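Local coordinates for protein 5'-nucleotidase SurE (Aquifex aeolicus, PDB 2WQK) that probably acts as a metal-dependent nucleotidase, hydrolysing nucleoside 5'-monophosphates to nucleosides and phosphate, at residues Phe13-Asn18 / Ile133-Ile138. Sequence-based numbering, arbitrary orientation.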
loop_
_atom_site.group_PDB
_atom_site.type_symbol
_atom_site.label_atom_id
_atom_site.label_comp_id
_atom_site.label_asym_id
_atom_site.label_seq_id
_atom_site.Cartn_x
_atom_site.Cartn_y
_atom_site.Cartn_z
ATOM N N PHE A 13 -1.617 -11.038 16.644
ATOM C CA PHE A 13 -0.411 -11.680 17.228
ATOM C C PHE A 13 0.433 -10.739 18.117
ATOM O O PHE A 13 1.448 -11.143 18.715
ATOM C CB PHE A 13 0.474 -12.223 16.079
ATOM C CG PHE A 13 0.719 -11.205 15.018
ATOM C CD1 PHE A 13 1.670 -10.235 15.209
ATOM C CD2 PHE A 13 -0.068 -11.161 13.867
ATOM C CE1 PHE A 13 1.855 -9.214 14.237
ATOM C CE2 PHE A 13 0.106 -10.167 12.925
ATOM C CZ PHE A 13 1.066 -9.208 13.107
ATOM N N SER A 14 0.035 -9.462 18.201
ATOM C CA SER A 14 0.875 -8.497 18.865
ATOM C C SER A 14 0.903 -8.757 20.374
ATOM O O SER A 14 -0.090 -9.231 20.957
ATOM C CB SER A 14 0.382 -7.072 18.597
ATOM O OG SER A 14 -0.705 -6.737 19.436
ATOM N N PRO A 15 2.042 -8.468 21.009
ATOM C CA PRO A 15 2.107 -8.688 22.460
ATOM C C PRO A 15 1.099 -7.823 23.261
ATOM O O PRO A 15 0.648 -8.190 24.333
ATOM C CB PRO A 15 3.540 -8.296 22.816
ATOM C CG PRO A 15 3.975 -7.416 21.687
ATOM C CD PRO A 15 3.322 -7.968 20.466
ATOM N N GLY A 16 0.722 -6.655 22.736
ATOM C CA GLY A 16 -0.175 -5.767 23.457
ATOM C C GLY A 16 -1.589 -6.325 23.555
ATOM O O GLY A 16 -2.210 -6.213 24.600
ATOM N N ILE A 17 -2.120 -6.847 22.457
ATOM C CA ILE A 17 -3.493 -7.369 22.462
ATOM C C ILE A 17 -3.524 -8.661 23.282
ATOM O O ILE A 17 -4.465 -8.916 24.018
ATOM C CB ILE A 17 -4.112 -7.554 21.052
ATOM C CG1 ILE A 17 -5.610 -7.695 21.166
ATOM C CG2 ILE A 17 -3.442 -8.636 20.225
ATOM C CD1 ILE A 17 -6.353 -7.835 19.887
ATOM N N ASN A 18 -2.467 -9.449 23.151
ATOM C CA ASN A 18 -2.455 -10.736 23.877
ATOM C C ASN A 18 -2.298 -10.521 25.385
ATOM O O ASN A 18 -2.963 -11.206 26.182
ATOM C CB ASN A 18 -1.439 -11.651 23.279
ATOM C CG ASN A 18 -1.927 -12.242 21.987
ATOM O OD1 ASN A 18 -2.765 -13.170 21.998
ATOM N ND2 ASN A 18 -1.483 -11.660 20.840
ATOM N N ILE A 133 8.716 -2.519 25.592
ATOM C CA ILE A 133 7.484 -2.195 26.276
ATOM C C ILE A 133 7.003 -3.386 27.116
ATOM O O ILE A 133 6.833 -4.511 26.599
ATOM C CB ILE A 133 6.396 -1.780 25.275
ATOM C CG1 ILE A 133 6.837 -0.508 24.526
ATOM C CG2 ILE A 133 5.072 -1.550 26.022
ATOM C CD1 ILE A 133 5.902 -0.067 23.418
ATOM N N MET A 134 6.716 -3.094 28.371
ATOM C CA MET A 134 6.264 -4.114 29.335
ATOM C C MET A 134 4.731 -4.289 29.275
ATOM O O MET A 134 3.998 -3.864 30.175
ATOM C CB MET A 134 6.696 -3.718 30.739
ATOM C CG MET A 134 8.235 -3.705 30.906
ATOM S SD MET A 134 8.779 -3.198 32.554
ATOM C CE MET A 134 8.646 -1.421 32.402
ATOM N N PHE A 135 4.254 -4.912 28.199
ATOM C CA PHE A 135 2.807 -5.043 27.982
ATOM C C PHE A 135 2.093 -5.781 29.109
ATOM O O PHE A 135 0.971 -5.464 29.411
ATOM C CB PHE A 135 2.540 -5.726 26.657
ATOM C CG PHE A 135 2.888 -4.880 25.476
ATOM C CD1 PHE A 135 2.047 -3.821 25.089
ATOM C CD2 PHE A 135 4.023 -5.130 24.728
ATOM C CE1 PHE A 135 2.401 -3.038 24.017
ATOM C CE2 PHE A 135 4.339 -4.352 23.627
ATOM C CZ PHE A 135 3.514 -3.314 23.282
ATOM N N GLU A 136 2.735 -6.787 29.731
ATOM C CA GLU A 136 2.055 -7.472 30.829
ATOM C C GLU A 136 1.903 -6.627 32.073
ATOM O O GLU A 136 0.897 -6.760 32.766
ATOM C CB GLU A 136 2.736 -8.796 31.175
ATOM C CG GLU A 136 2.713 -9.745 30.028
ATOM C CD GLU A 136 3.253 -11.116 30.393
ATOM O OE1 GLU A 136 3.840 -11.258 31.475
ATOM O OE2 GLU A 136 3.079 -12.029 29.581
ATOM N N GLU A 137 2.880 -5.759 32.358
ATOM C CA GLU A 137 2.740 -4.805 33.433
ATOM C C GLU A 137 1.639 -3.794 33.112
ATOM O O GLU A 137 0.821 -3.472 33.948
ATOM C CB GLU A 137 4.044 -4.053 33.688
ATOM C CG GLU A 137 5.208 -4.956 34.172
ATOM C CD GLU A 137 4.954 -5.530 35.534
ATOM O OE1 GLU A 137 4.449 -4.837 36.418
ATOM O OE2 GLU A 137 5.286 -6.717 35.736
ATOM N N ILE A 138 1.642 -3.295 31.885
ATOM C CA ILE A 138 0.630 -2.328 31.465
ATOM C C ILE A 138 -0.779 -2.910 31.556
ATOM O O ILE A 138 -1.729 -2.215 31.964
ATOM C CB ILE A 138 0.937 -1.795 30.041
ATOM C CG1 ILE A 138 2.165 -0.883 30.109
ATOM C CG2 ILE A 138 -0.270 -1.043 29.416
ATOM C CD1 ILE A 138 2.767 -0.503 28.753
#
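Gly16 and Phe135 bring the first turns of two helices together, their CA atoms 5.5 Å apart, in the alpha/beta fold of the SurE family. Helix 15-24 and helix 135-152 meet here at their N-terminal ends, with Ser14 and Met134 in the N-cap positions, and no hydrogen bond crosses between them. The Phe135 ring makes the contact by lying with one face against the backbone of the other helix. Gly16 N sits 3.8 Å above the ring plane, over its centre, while Pro15 C is displaced toward the rim. Gly16 has no side chain, and its CA comes within 3.4 Å of Phe135 CD1. Ile133 CG2 lies 3.5 Å above the opposite face, over the ring centre, so the phenyl group is sandwiched between backbone and methyl. With CG anti to its own carbonyl carbon, a chi1 of -70° directs the Phe135 ring toward helix 15-24, and it also packs on Ile93 of strand 88-94. The cation-binding region is close by: the Phe135 side chain lies about 9 Å from the bound sodium ion. Within 13-18, Ser14 O accepts from Asn18 N and also from Asn18 ND2, with ND2 2.8 Å away and above the carbonyl plane of Ser14, which ties down the start of the helix. On the same side of the ring as Gly16, out past its rim, Pro15 CG rests 3.6 Å from Phe135 CE2.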